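Local structure of coiled-coil quantitatively-enriched protein 1 (Schizosaccharomyces pombe, 7CUJ) at residues Ala64-Leu69 and Ile187-Glu192; Phe123-Asn128 and Trp163-Lys168; Ala220-Gln225 and Pro305-Leu310; Leu233-Gly238 and Ser312-Glu317. The protein links telomeres to a meiotic centrosome component, supports telomere clustering in meiotic prophase, and is required for telomere length regulation and chromosome segregation. All coordinates share one frame; numbering follows the deposited sequence.

The chain is a domain fragment of a longer protein. Contact 1 is buried near its centre, contacts 2 and 3 are partly buried, and contact 4, about 20 Å from the centre of the chain, is buried with another protein chain against it. Contacts 1 and 2 share the parallel sheet and a side-chain hydrogen bond. Contact 2 pairs two strands with aromatic and aliphatic faces, whereas contact 1 joins the C-terminal end of strand 184-188 and the start of helix 191-200 to helix 47-65 by polar and charged groups. In contacts 3 and 4 the last modelled residues meet helices 217-223 and 232-243, weakly bonded in contact 3; Phe-224 of contact 3 packs on Asn-235 and Ser-314 of contact 4.

Contact 1: Ala64-Leu69 and Ile187-Glu192; sequences AKHPSL and IFYDIE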
loop_
_atom_site.group_PDB
_atom_site.type_symbol
_atom_site.label_atom_id
_atom_site.label_comp_id
_atom_site.label_asym_id
_atom_site.label_seq_id
_atom_site.Cartn_x
_atom_site.Cartn_y
_atom_site.Cartn_z
ATOM N N ALA A 64 4.776 -16.847 -13.556
ATOM C CA ALA A 64 5.532 -18.088 -13.592
ATOM C C ALA A 64 5.095 -18.951 -14.774
ATOM O O ALA A 64 5.870 -19.771 -15.259
ATOM C CB ALA A 64 5.383 -18.826 -12.283
ATOM N N LYS A 65 3.848 -18.774 -15.227
ATOM C CA LYS A 65 3.367 -19.477 -16.408
ATOM C C LYS A 65 3.990 -18.840 -17.646
ATOM O O LYS A 65 4.767 -19.485 -18.348
ATOM C CB LYS A 65 1.838 -19.467 -16.479
ATOM C CG LYS A 65 1.142 -20.399 -15.502
ATOM C CD LYS A 65 -0.364 -20.250 -15.510
ATOM C CE LYS A 65 -0.954 -20.315 -14.115
ATOM N NZ LYS A 65 -2.421 -20.103 -14.127
ATOM N N HIS A 66 3.659 -17.566 -17.886
ATOM C CA HIS A 66 4.283 -16.797 -18.950
ATOM C C HIS A 66 4.057 -15.308 -18.715
ATOM O O HIS A 66 2.931 -14.892 -18.457
ATOM C CB HIS A 66 3.736 -17.216 -20.320
ATOM C CG HIS A 66 4.699 -16.977 -21.431
ATOM N ND1 HIS A 66 5.393 -18.007 -22.029
ATOM C CD2 HIS A 66 5.105 -15.843 -22.041
ATOM C CE1 HIS A 66 6.171 -17.521 -22.974
ATOM N NE2 HIS A 66 6.016 -16.194 -22.998
ATOM N N PRO A 67 5.106 -14.461 -18.810
ATOM C CA PRO A 67 4.946 -13.017 -18.622
ATOM C C PRO A 67 4.008 -12.354 -19.630
ATOM O O PRO A 67 3.430 -11.308 -19.339
ATOM C CB PRO A 67 6.378 -12.467 -18.738
ATOM C CG PRO A 67 7.150 -13.544 -19.478
ATOM C CD PRO A 67 6.505 -14.849 -19.064
ATOM N N SER A 68 3.837 -12.985 -20.799
ATOM C CA SER A 68 3.047 -12.409 -21.877
ATOM C C SER A 68 1.547 -12.515 -21.594
ATOM O O SER A 68 0.741 -12.047 -22.392
ATOM C CB SER A 68 3.418 -12.996 -23.215
ATOM O OG SER A 68 2.981 -14.342 -23.311
ATOM N N LEU A 69 1.182 -13.101 -20.445
ATOM C CA LEU A 69 -0.182 -13.008 -19.945
ATOM C C LEU A 69 -0.518 -11.553 -19.595
ATOM O O LEU A 69 -1.682 -11.238 -19.349
ATOM C CB LEU A 69 -0.375 -13.926 -18.728
ATOM C CG LEU A 69 -0.381 -15.436 -18.980
ATOM C CD1 LEU A 69 -0.668 -16.199 -17.697
ATOM C CD2 LEU A 69 -1.389 -15.828 -20.052
ATOM N N ILE A 187 3.652 -34.356 -17.650
ATOM C CA ILE A 187 4.363 -33.115 -17.375
ATOM C C ILE A 187 3.364 -32.072 -16.878
ATOM O O ILE A 187 2.330 -31.839 -17.501
ATOM C CB ILE A 187 5.123 -32.608 -18.619
ATOM C CG1 ILE A 187 6.043 -33.677 -19.213
ATOM C CG2 ILE A 187 5.885 -31.329 -18.298
ATOM C CD1 ILE A 187 6.374 -33.457 -20.671
ATOM N N PHE A 188 3.701 -31.435 -15.753
ATOM C CA PHE A 188 2.964 -30.277 -15.279
ATOM C C PHE A 188 3.721 -29.016 -15.676
ATOM O O PHE A 188 4.829 -28.777 -15.198
ATOM C CB PHE A 188 2.720 -30.372 -13.773
ATOM C CG PHE A 188 1.683 -31.404 -13.416
ATOM C CD1 PHE A 188 0.343 -31.058 -13.325
ATOM C CD2 PHE A 188 2.040 -32.731 -13.223
ATOM C CE1 PHE A 188 -0.615 -32.012 -13.019
ATOM C CE2 PHE A 188 1.081 -33.684 -12.918
ATOM C CZ PHE A 188 -0.244 -33.323 -12.814
ATOM N N TYR A 189 3.111 -28.234 -16.576
ATOM C CA TYR A 189 3.714 -26.993 -17.035
ATOM C C TYR A 189 3.885 -26.038 -15.854
ATOM O O TYR A 189 4.857 -25.290 -15.799
ATOM C CB TYR A 189 2.904 -26.370 -18.177
ATOM C CG TYR A 189 3.469 -25.071 -18.697
ATOM C CD1 TYR A 189 4.387 -25.059 -19.737
ATOM C CD2 TYR A 189 3.101 -23.853 -18.142
ATOM C CE1 TYR A 189 4.918 -23.871 -20.217
ATOM C CE2 TYR A 189 3.620 -22.657 -18.611
ATOM C CZ TYR A 189 4.534 -22.667 -19.651
ATOM O OH TYR A 189 5.049 -21.495 -20.120
ATOM N N ASP A 190 2.935 -26.087 -14.912
ATOM C CA ASP A 190 2.889 -25.147 -13.803
ATOM C C ASP A 190 2.309 -25.827 -12.564
ATOM O O ASP A 190 1.577 -26.811 -12.672
ATOM C CB ASP A 190 2.119 -23.877 -14.178
ATOM C CG ASP A 190 0.680 -24.143 -14.586
ATOM O OD1 ASP A 190 -0.152 -24.401 -13.687
ATOM O OD2 ASP A 190 0.406 -24.110 -15.802
ATOM N N ILE A 191 2.640 -25.264 -11.395
ATOM C CA ILE A 191 2.287 -25.824 -10.101
ATOM C C ILE A 191 0.791 -25.656 -9.848
ATOM O O ILE A 191 0.183 -26.516 -9.218
ATOM C CB ILE A 191 3.162 -25.215 -8.984
ATOM C CG1 ILE A 191 4.549 -25.864 -8.936
ATOM C CG2 ILE A 191 2.473 -25.261 -7.626
ATOM C CD1 ILE A 191 4.540 -27.353 -8.643
ATOM N N GLU A 192 0.207 -24.556 -10.344
ATOM C CA GLU A 192 -1.229 -24.342 -10.232
ATOM C C GLU A 192 -1.968 -25.559 -10.791
ATOM O O GLU A 192 -2.905 -26.056 -10.167
ATOM C CB GLU A 192 -1.653 -23.043 -10.924
ATOM C CG GLU A 192 -3.104 -22.666 -10.662
ATOM C CD GLU A 192 -3.609 -21.402 -11.344
ATOM O OE1 GLU A 192 -2.868 -20.395 -11.360
ATOM O OE2 GLU A 192 -4.747 -21.424 -11.860
#
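Lys-65, in the last turn of helix 47-65, reaches across to Tyr-189, Asp-190 and Glu-192. Its CB lies 4.2 Å from Tyr-189 CE2. CG lies 3.8 Å from Asp-190 OD2, and CD keeps close to the same carboxylate, the two side chains crossing at a slant. A bend at chi3 (-140°) then carries CE past Asp-190 toward Glu-192, whose OE1 is 2.8 Å from Lys-65 NZ in a salt bridge; the hydrogen bond within it is weak. The extended Glu-192 side chain meets the lysine at about a right angle. Lys-65 NZ also donates to Ser-127 O, while Glu-192 OE1 accepts from Gln-58, so both ends of the ion pair have a second partner.

The lysine carbonyl is held as well. Tyr-189 OH donates to Lys-65 O, which lies at the edge of the tyrosine ring, over 2.7 Å and from a position tilted 32° out of the carbonyl plane. This bond falls where the helix ends, His-66 being the first residue to leave helical geometry.

Asp-190 directs its other oxygen, OD1, to the backbone N of Ala-193 as the N-cap of helix 191-200, and to Ser-127 OG. The contact thus ties the C-terminal end of helix 47-65 to the turn between strand 184-188 and helix 191-200, with Ile-126 of strand 121-126 packing against Tyr-189 and Asp-190.

Contact 2: Phe123-Asn128 and Trp163-Lys168; sequences FLFISN and WICVSK
Phe-123 and Trp-163 lie side by side on one face of the sheet, pointing the same way, in an offset stack. The Phe-123 ring and the five-membered ring of Trp-163 have centroids 4.9 Å apart and planes inclined at 28°. Trp-163 CD1 sits over one face of the phenyl ring, displaced toward its rim and 3.9 Å from Phe-123 CZ. Two residues on, Phe-125 and Cys-165 form the next pair of that face, which Trp-149 and helix 170-173 also meet. Cys-165 CB stands over the Phe-125 ring in a CH-pi contact, 4.2 Å from the centroid, whereas Cys-165 SG is 3.7 Å from Phe-125 CE2. With SG anti to the backbone N of Cys-165 (chi1 -167°), the sulfur is set obliquely against the ring, in a sulfur-aromatic contact.

On the other face, packed by helix 129-141, Ile-164 CD1 touches both CB and CD2 of Leu-124, again with the side chains pointing the same way. Ile-126 adds its CG2, 4.2 Å from Ile-164 CG2.

Between these faces the parallel strands exchange backbone hydrogen bonds. Leu-124 N donates to Trp-163 O and Cys-165 N to Leu-124 O; Ile-126 N bonds to Cys-165 O at 2.9 Å, and Ser-167 N to Ile-126 O at 3.0 Å. In the last the donor lies 42° out of the carbonyl plane, where segment 163-168 leaves the strand for a 3-10 turn.

Leu-124 and Ile-126 thus bond to strand 162-166, while Phe-123 and Phe-125 bond to strand 184-188: polar bonding runs in the plane of the sheet, with aromatic, sulfur and aliphatic packing on its two faces.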
loop_
_atom_site.group_PDB
_atom_site.type_symbol
_atom_site.label_atom_id
_atom_site.label_comp_id
_atom_site.label_asym_id
_atom_site.label_seq_id
_atom_site.Cartn_x
_atom_site.Cartn_y
_atom_site.Cartn_z
ATOM N N PHE A 123 1.593 -36.524 -21.590
ATOM C CA PHE A 123 0.496 -35.678 -21.152
ATOM C C PHE A 123 1.079 -34.451 -20.458
ATOM O O PHE A 123 1.812 -34.587 -19.480
ATOM C CB PHE A 123 -0.400 -36.421 -20.159
ATOM C CG PHE A 123 -1.612 -37.084 -20.760
ATOM C CD1 PHE A 123 -2.793 -36.377 -20.934
ATOM C CD2 PHE A 123 -1.576 -38.417 -21.144
ATOM C CE1 PHE A 123 -3.912 -36.988 -21.485
ATOM C CE2 PHE A 123 -2.693 -39.027 -21.694
ATOM C CZ PHE A 123 -3.858 -38.312 -21.863
ATOM N N LEU A 124 0.752 -33.261 -20.976
ATOM C CA LEU A 124 1.162 -32.017 -20.347
ATOM C C LEU A 124 -0.069 -31.272 -19.834
ATOM O O LEU A 124 -1.017 -31.034 -20.579
ATOM C CB LEU A 124 1.970 -31.170 -21.338
ATOM C CG LEU A 124 2.520 -29.854 -20.783
ATOM C CD1 LEU A 124 3.946 -29.616 -21.250
ATOM C CD2 LEU A 124 1.628 -28.677 -21.155
ATOM N N PHE A 125 -0.032 -30.908 -18.548
ATOM C CA PHE A 125 -1.091 -30.129 -17.928
ATOM C C PHE A 125 -0.643 -28.677 -17.788
ATOM O O PHE A 125 0.488 -28.402 -17.391
ATOM C CB PHE A 125 -1.494 -30.735 -16.582
ATOM C CG PHE A 125 -2.372 -31.955 -16.695
ATOM C CD1 PHE A 125 -1.819 -33.214 -16.875
ATOM C CD2 PHE A 125 -3.753 -31.844 -16.631
ATOM C CE1 PHE A 125 -2.629 -34.336 -16.988
ATOM C CE2 PHE A 125 -4.562 -32.965 -16.734
ATOM C CZ PHE A 125 -3.999 -34.210 -16.916
ATOM N N ILE A 126 -1.554 -27.757 -18.126
ATOM C CA ILE A 126 -1.292 -26.329 -18.068
ATOM C C ILE A 126 -2.588 -25.626 -17.665
ATOM O O ILE A 126 -3.659 -25.970 -18.159
ATOM C CB ILE A 126 -0.717 -25.825 -19.412
ATOM C CG1 ILE A 126 -0.223 -24.377 -19.335
ATOM C CG2 ILE A 126 -1.699 -26.034 -20.556
ATOM C CD1 ILE A 126 0.652 -23.966 -20.499
ATOM N N SER A 127 -2.481 -24.651 -16.755
ATOM C CA SER A 127 -3.657 -24.063 -16.132
ATOM C C SER A 127 -4.016 -22.729 -16.786
ATOM O O SER A 127 -4.303 -21.755 -16.094
ATOM C CB SER A 127 -3.471 -23.925 -14.637
ATOM O OG SER A 127 -2.411 -23.030 -14.345
ATOM N N ASN A 128 -4.022 -22.709 -18.124
ATOM C CA ASN A 128 -4.293 -21.505 -18.893
ATOM C C ASN A 128 -4.639 -21.887 -20.330
ATOM O O ASN A 128 -3.852 -22.550 -21.003
ATOM C CB ASN A 128 -3.108 -20.537 -18.858
ATOM C CG ASN A 128 -3.468 -19.172 -19.403
ATOM O OD1 ASN A 128 -3.297 -18.909 -20.591
ATOM N ND2 ASN A 128 -3.994 -18.308 -18.551
ATOM N N TRP A 163 0.149 -34.835 -25.723
ATOM C CA TRP A 163 -1.123 -34.174 -25.465
ATOM C C TRP A 163 -0.875 -32.908 -24.645
ATOM O O TRP A 163 -0.087 -32.932 -23.699
ATOM C CB TRP A 163 -2.081 -35.105 -24.707
ATOM C CG TRP A 163 -2.709 -36.213 -25.499
ATOM C CD1 TRP A 163 -2.439 -37.547 -25.385
ATOM C CD2 TRP A 163 -3.748 -36.101 -26.493
ATOM N NE1 TRP A 163 -3.220 -38.269 -26.245
ATOM C CE2 TRP A 163 -4.032 -37.411 -26.939
ATOM C CE3 TRP A 163 -4.454 -35.031 -27.057
ATOM C CZ2 TRP A 163 -4.989 -37.675 -27.919
ATOM C CZ3 TRP A 163 -5.399 -35.293 -28.026
ATOM C CH2 TRP A 163 -5.663 -36.598 -28.451
ATOM N N ILE A 164 -1.558 -31.811 -25.006
ATOM C CA ILE A 164 -1.571 -30.588 -24.212
ATOM C C ILE A 164 -2.951 -30.442 -23.578
ATOM O O ILE A 164 -3.935 -30.213 -24.281
ATOM C CB ILE A 164 -1.214 -29.345 -25.058
ATOM C CG1 ILE A 164 0.112 -29.494 -25.809
ATOM C CG2 ILE A 164 -1.252 -28.076 -24.214
ATOM C CD1 ILE A 164 1.311 -29.758 -24.925
ATOM N N CYS A 165 -3.007 -30.546 -22.244
ATOM C CA CYS A 165 -4.271 -30.580 -21.528
ATOM C C CYS A 165 -4.422 -29.349 -20.635
ATOM O O CYS A 165 -3.526 -29.011 -19.863
ATOM C CB CYS A 165 -4.386 -31.844 -20.685
ATOM S SG CYS A 165 -6.059 -32.141 -20.057
ATOM N N VAL A 166 -5.576 -28.688 -20.755
ATOM C CA VAL A 166 -5.967 -27.609 -19.864
ATOM C C VAL A 166 -6.437 -28.239 -18.556
ATOM O O VAL A 166 -7.248 -29.160 -18.572
ATOM C CB VAL A 166 -7.050 -26.724 -20.514
ATOM C CG1 VAL A 166 -7.780 -25.859 -19.500
ATOM C CG2 VAL A 166 -6.478 -25.867 -21.631
ATOM N N SER A 167 -5.918 -27.728 -17.430
ATOM C CA SER A 167 -6.100 -28.345 -16.124
ATOM C C SER A 167 -7.578 -28.415 -15.739
ATOM O O SER A 167 -7.963 -29.244 -14.917
ATOM C CB SER A 167 -5.271 -27.654 -15.067
ATOM O OG SER A 167 -5.776 -26.357 -14.787
ATOM N N LYS A 168 -8.394 -27.545 -16.347
ATOM C CA LYS A 168 -9.835 -27.532 -16.145
ATOM C C LYS A 168 -10.450 -28.832 -16.664
ATOM O O LYS A 168 -11.414 -29.333 -16.088
ATOM C CB LYS A 168 -10.455 -26.310 -16.832
ATOM C CG LYS A 168 -11.961 -26.151 -16.662
ATOM C CD LYS A 168 -12.541 -24.981 -17.428
ATOM C CE LYS A 168 -14.054 -25.019 -17.496
ATOM N NZ LYS A 168 -14.607 -23.774 -18.076
#

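Contact 3: Ala220-Gln225 and Pro305-Leu310; sequences AIKCFQ and PPLMDL
Cys-223 SG accepts a weak hydrogen bond from Leu-310 N, 3.5 Å away with an N-H...S angle of 142°. Other groups of 305-310 border the same sulfur: Met-308 O lies 3.8 Å from SG, and Asp-309 OD1 and Leu-310 CB are each 4.0 Å from it. Cys-223 SG stands anti to its own carbonyl carbon (chi1 -69°), and the thiol projects from the last turn of helix 217-223 against residues 308-310. Two of its neighbours have firmer partners, since Met-308 O accepts from His-219 NE2, and Asp-309 OD1 from the backbone N of Ala-311 while it borders the cysteine.

The contact of Cys-223 SG with Leu-310 CB is apolar, and a second apolar contact lies beside it. Lys-222 uses its aliphatic part, CG touching Leu-307 CD1 at 3.8 Å as the two side chains slant past each other; its NZ makes a long, weak ion pair with Asp-13. Separately, Phe-224 CZ makes a van der Waals approach to Leu-310 O, 4.1 Å away and oblique to the ring.

The largely extended segment 305-310, which follows helix 275-294, is in this way laid along helix 217-223, where His-219 also meets Leu-307 and Leu-310. On another side, Ile-221 packs on Ile-191 and Met-195 of helix 191-200, and Phe-224 passes on to helix 232-243 through Phe-232 and Val-239.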
loop_
_atom_site.group_PDB
_atom_site.type_symbol
_atom_site.label_atom_id
_atom_site.label_comp_id
_atom_site.label_asym_id
_atom_site.label_seq_id
_atom_site.Cartn_x
_atom_site.Cartn_y
_atom_site.Cartn_z
ATOM N N ALA A 220 8.282 -21.926 -3.916
ATOM C CA ALA A 220 7.843 -21.724 -2.544
ATOM C C ALA A 220 6.771 -22.744 -2.162
ATOM O O ALA A 220 6.830 -23.330 -1.082
ATOM C CB ALA A 220 7.362 -20.305 -2.351
ATOM N N ILE A 221 5.797 -22.951 -3.055
ATOM C CA ILE A 221 4.751 -23.939 -2.840
ATOM C C ILE A 221 5.385 -25.322 -2.661
ATOM O O ILE A 221 4.958 -26.093 -1.801
ATOM C CB ILE A 221 3.705 -23.897 -3.974
ATOM C CG1 ILE A 221 2.830 -22.642 -3.871
ATOM C CG2 ILE A 221 2.863 -25.166 -3.993
ATOM C CD1 ILE A 221 2.120 -22.264 -5.151
ATOM N N LYS A 222 6.419 -25.613 -3.462
ATOM C CA LYS A 222 7.130 -26.883 -3.401
ATOM C C LYS A 222 7.704 -27.109 -2.001
ATOM O O LYS A 222 7.555 -28.198 -1.450
ATOM C CB LYS A 222 8.155 -26.985 -4.541
ATOM C CG LYS A 222 9.507 -27.600 -4.197
ATOM C CD LYS A 222 9.493 -29.099 -3.994
ATOM C CE LYS A 222 10.642 -29.577 -3.129
ATOM N NZ LYS A 222 10.563 -31.035 -2.864
ATOM N N CYS A 223 8.326 -26.070 -1.425
ATOM C CA CYS A 223 9.080 -26.196 -0.184
ATOM C C CYS A 223 8.161 -26.255 1.036
ATOM O O CYS A 223 8.604 -26.647 2.113
ATOM C CB CYS A 223 10.075 -25.052 -0.021
ATOM S SG CYS A 223 11.454 -25.120 -1.194
ATOM N N PHE A 224 6.892 -25.858 0.870
ATOM C CA PHE A 224 5.948 -25.848 1.979
ATOM C C PHE A 224 4.749 -26.745 1.677
ATOM O O PHE A 224 3.753 -26.708 2.396
ATOM C CB PHE A 224 5.558 -24.415 2.361
ATOM C CG PHE A 224 6.698 -23.586 2.895
ATOM C CD1 PHE A 224 7.486 -22.833 2.037
ATOM C CD2 PHE A 224 7.000 -23.571 4.250
ATOM C CE1 PHE A 224 8.547 -22.079 2.518
ATOM C CE2 PHE A 224 8.060 -22.814 4.732
ATOM C CZ PHE A 224 8.833 -22.072 3.866
ATOM N N GLN A 225 4.869 -27.560 0.622
ATOM C CA GLN A 225 3.883 -28.580 0.293
ATOM C C GLN A 225 3.628 -29.461 1.512
ATOM O O GLN A 225 2.485 -29.803 1.807
ATOM C CB GLN A 225 4.398 -29.471 -0.838
ATOM C CG GLN A 225 3.979 -29.024 -2.231
ATOM C CD GLN A 225 4.388 -30.030 -3.277
ATOM O OE1 GLN A 225 5.505 -30.545 -3.272
ATOM N NE2 GLN A 225 3.476 -30.317 -4.191
ATOM N N PRO A 305 19.757 -32.054 -9.837
ATOM C CA PRO A 305 19.729 -31.796 -8.399
ATOM C C PRO A 305 18.305 -31.379 -8.045
ATOM O O PRO A 305 17.590 -30.841 -8.889
ATOM C CB PRO A 305 20.696 -30.617 -8.219
ATOM C CG PRO A 305 20.679 -29.915 -9.559
ATOM C CD PRO A 305 20.504 -31.024 -10.579
ATOM N N PRO A 306 17.836 -31.621 -6.801
ATOM C CA PRO A 306 16.491 -31.214 -6.406
ATOM C C PRO A 306 16.484 -29.698 -6.227
ATOM O O PRO A 306 17.541 -29.075 -6.187
ATOM C CB PRO A 306 16.300 -31.940 -5.066
ATOM C CG PRO A 306 17.695 -32.037 -4.496
ATOM C CD PRO A 306 18.582 -32.258 -5.703
ATOM N N LEU A 307 15.289 -29.110 -6.144
ATOM C CA LEU A 307 15.180 -27.683 -5.889
ATOM C C LEU A 307 15.729 -27.390 -4.498
ATOM O O LEU A 307 15.473 -28.152 -3.565
ATOM C CB LEU A 307 13.711 -27.264 -6.003
ATOM C CG LEU A 307 13.125 -27.321 -7.411
ATOM C CD1 LEU A 307 11.608 -27.337 -7.352
ATOM C CD2 LEU A 307 13.610 -26.149 -8.248
ATOM N N MET A 308 16.494 -26.296 -4.377
ATOM C CA MET A 308 17.098 -25.933 -3.102
ATOM C C MET A 308 16.003 -25.560 -2.106
ATOM O O MET A 308 14.976 -25.008 -2.487
ATOM C CB MET A 308 18.126 -24.801 -3.233
ATOM C CG MET A 308 17.561 -23.477 -3.710
ATOM S SD MET A 308 18.831 -22.184 -3.728
ATOM C CE MET A 308 19.875 -22.751 -5.072
ATOM N N ASP A 309 16.228 -25.899 -0.832
ATOM C CA ASP A 309 15.222 -25.751 0.209
ATOM C C ASP A 309 15.184 -24.299 0.677
ATOM O O ASP A 309 16.228 -23.703 0.931
ATOM C CB ASP A 309 15.484 -26.715 1.370
ATOM C CG ASP A 309 14.327 -26.846 2.350
ATOM O OD1 ASP A 309 13.308 -26.143 2.171
ATOM O OD2 ASP A 309 14.450 -27.658 3.285
ATOM N N LEU A 310 13.969 -23.751 0.810
ATOM C CA LEU A 310 13.785 -22.348 1.154
ATOM C C LEU A 310 13.142 -22.203 2.533
ATOM O O LEU A 310 12.649 -21.128 2.870
ATOM C CB LEU A 310 12.916 -21.671 0.087
ATOM C CG LEU A 310 13.445 -21.699 -1.346
ATOM C CD1 LEU A 310 12.397 -21.154 -2.308
ATOM C CD2 LEU A 310 14.748 -20.922 -1.474
#

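Contact 4: Leu233-Gly238 and Ser312-Glu317; sequences LVNIVG and SLSVAE
The irregular segment 312-317, the last modelled residues of this fragment, passes helix 232-243 with Ser-314 CA 5.3 Å from Asn-235 CA. Segment 233-238 keeps helical geometry, Val-237 N bonding to Leu-233 O and Gly-238 N to Val-234 O. Asn-235 OD1 is gripped by two successive backbone amides, Val-315 N and Ala-316 N, each 3.0 Å away. The first comes 18° out of the carbonyl plane of the side-chain amide and the second in that plane; the Val-315 bond is the straighter, with an N-H...O angle of 154°. Ser-314 CB rests 3.5 Å from Asn-235 OD1. Together the two bonds restrict the rotation of the Asn-235 amide and satisfy a polar atom in a buried contact.

Beside this pair, Val-234 CG1 meets Val-315 CG2 at 3.4 Å and Ala-316 CB at 3.8 Å, the valines crossing obliquely. CG1 stands anti to the backbone N of Val-234 (chi1 161°), which turns this methyl to segment 312-317. One turn further along, Gly-238 lets the backbone come close: its CA lies 4.1 Å from Val-315 CG1.

Another protein chain lies against 312-317, a basic side chain of it bonding to Leu-313 O, and its backbone forms hydrogen bonds with Val-315 and Glu-317. Asn-235 thus exemplifies a side-chain amide oxygen bridging consecutive main-chain N-H groups, here joining a helix to an irregular segment within an interchain interface.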
loop_
_atom_site.group_PDB
_atom_site.type_symbol
_atom_site.label_atom_id
_atom_site.label_comp_id
_atom_site.label_asym_id
_atom_site.label_seq_id
_atom_site.Cartn_x
_atom_site.Cartn_y
_atom_site.Cartn_z
ATOM N N LEU A 233 -0.003 -20.259 3.558
ATOM C CA LEU A 233 -0.118 -19.076 2.717
ATOM C C LEU A 233 0.923 -18.042 3.135
ATOM O O LEU A 233 1.593 -17.457 2.288
ATOM C CB LEU A 233 -1.539 -18.505 2.809
ATOM C CG LEU A 233 -2.641 -19.351 2.169
ATOM C CD1 LEU A 233 -3.991 -18.668 2.306
ATOM C CD2 LEU A 233 -2.340 -19.634 0.703
ATOM N N VAL A 234 1.070 -17.855 4.452
ATOM C CA VAL A 234 1.958 -16.846 5.009
ATOM C C VAL A 234 3.394 -17.097 4.544
ATOM O O VAL A 234 4.085 -16.161 4.144
ATOM C CB VAL A 234 1.814 -16.759 6.544
ATOM C CG1 VAL A 234 3.002 -16.087 7.216
ATOM C CG2 VAL A 234 0.521 -16.062 6.945
ATOM N N ASN A 235 3.812 -18.370 4.554
ATOM C CA ASN A 235 5.191 -18.744 4.271
ATOM C C ASN A 235 5.529 -18.581 2.789
ATOM O O ASN A 235 6.589 -18.048 2.467
ATOM C CB ASN A 235 5.533 -20.133 4.815
ATOM C CG ASN A 235 5.729 -20.138 6.317
ATOM O OD1 ASN A 235 6.342 -19.228 6.872
ATOM N ND2 ASN A 235 5.218 -21.163 6.983
ATOM N N ILE A 236 4.635 -19.035 1.898
ATOM C CA ILE A 236 4.887 -18.968 0.464
ATOM C C ILE A 236 4.907 -17.514 -0.011
ATOM O O ILE A 236 5.634 -17.189 -0.949
ATOM C CB ILE A 236 3.926 -19.853 -0.366
ATOM C CG1 ILE A 236 2.477 -19.357 -0.325
ATOM C CG2 ILE A 236 4.043 -21.318 0.035
ATOM C CD1 ILE A 236 1.550 -20.062 -1.294
ATOM N N VAL A 237 4.116 -16.651 0.643
ATOM C CA VAL A 237 4.099 -15.231 0.319
ATOM C C VAL A 237 5.389 -14.592 0.826
ATOM O O VAL A 237 6.042 -13.845 0.097
ATOM C CB VAL A 237 2.855 -14.517 0.885
ATOM C CG1 VAL A 237 2.971 -13.003 0.771
ATOM C CG2 VAL A 237 1.576 -15.001 0.223
ATOM N N GLY A 238 5.742 -14.904 2.079
ATOM C CA GLY A 238 6.921 -14.355 2.731
ATOM C C GLY A 238 8.196 -14.647 1.945
ATOM O O GLY A 238 9.000 -13.746 1.708
ATOM N N SER A 312 14.367 -21.983 5.420
ATOM C CA SER A 312 15.060 -21.028 6.274
ATOM C C SER A 312 14.531 -19.612 6.049
ATOM O O SER A 312 14.691 -18.747 6.909
ATOM C CB SER A 312 16.557 -21.098 6.082
ATOM O OG SER A 312 16.920 -20.705 4.766
ATOM N N LEU A 313 13.899 -19.389 4.889
ATOM C CA LEU A 313 13.329 -18.097 4.546
ATOM C C LEU A 313 11.864 -18.025 4.976
ATOM O O LEU A 313 11.150 -17.120 4.549
ATOM C CB LEU A 313 13.446 -17.863 3.034
ATOM C CG LEU A 313 14.843 -17.591 2.472
ATOM C CD1 LEU A 313 14.765 -17.329 0.975
ATOM C CD2 LEU A 313 15.504 -16.412 3.176
ATOM N N SER A 314 11.413 -18.967 5.815
ATOM C CA SER A 314 10.041 -18.942 6.309
ATOM C C SER A 314 9.848 -17.773 7.275
ATOM O O SER A 314 10.816 -17.286 7.856
ATOM C CB SER A 314 9.658 -20.249 6.951
ATOM O OG SER A 314 10.254 -20.375 8.231
ATOM N N VAL A 315 8.591 -17.341 7.451
ATOM C CA VAL A 315 8.291 -16.186 8.287
ATOM C C VAL A 315 7.414 -16.571 9.481
ATOM O O VAL A 315 7.203 -15.743 10.365
ATOM C CB VAL A 315 7.671 -15.017 7.490
ATOM C CG1 VAL A 315 8.624 -14.439 6.455
ATOM C CG2 VAL A 315 6.341 -15.387 6.851
ATOM N N ALA A 316 6.898 -17.810 9.511
ATOM C CA ALA A 316 5.959 -18.199 10.555
ATOM C C ALA A 316 6.119 -19.667 10.951
ATOM O O ALA A 316 6.731 -20.449 10.226
ATOM C CB ALA A 316 4.544 -17.886 10.130
ATOM N N GLU A 317 5.542 -20.012 12.115
ATOM C CA GLU A 317 5.583 -21.335 12.723
ATOM C C GLU A 317 7.030 -21.695 13.081
ATOM O O GLU A 317 7.331 -21.713 14.293
ATOM C CB GLU A 317 4.927 -22.393 11.828
ATOM C CG GLU A 317 4.471 -23.630 12.586
ATOM C CD GLU A 317 3.856 -24.730 11.736
ATOM O OE1 GLU A 317 4.594 -25.346 10.938
ATOM O OE2 GLU A 317 2.640 -24.969 11.872
#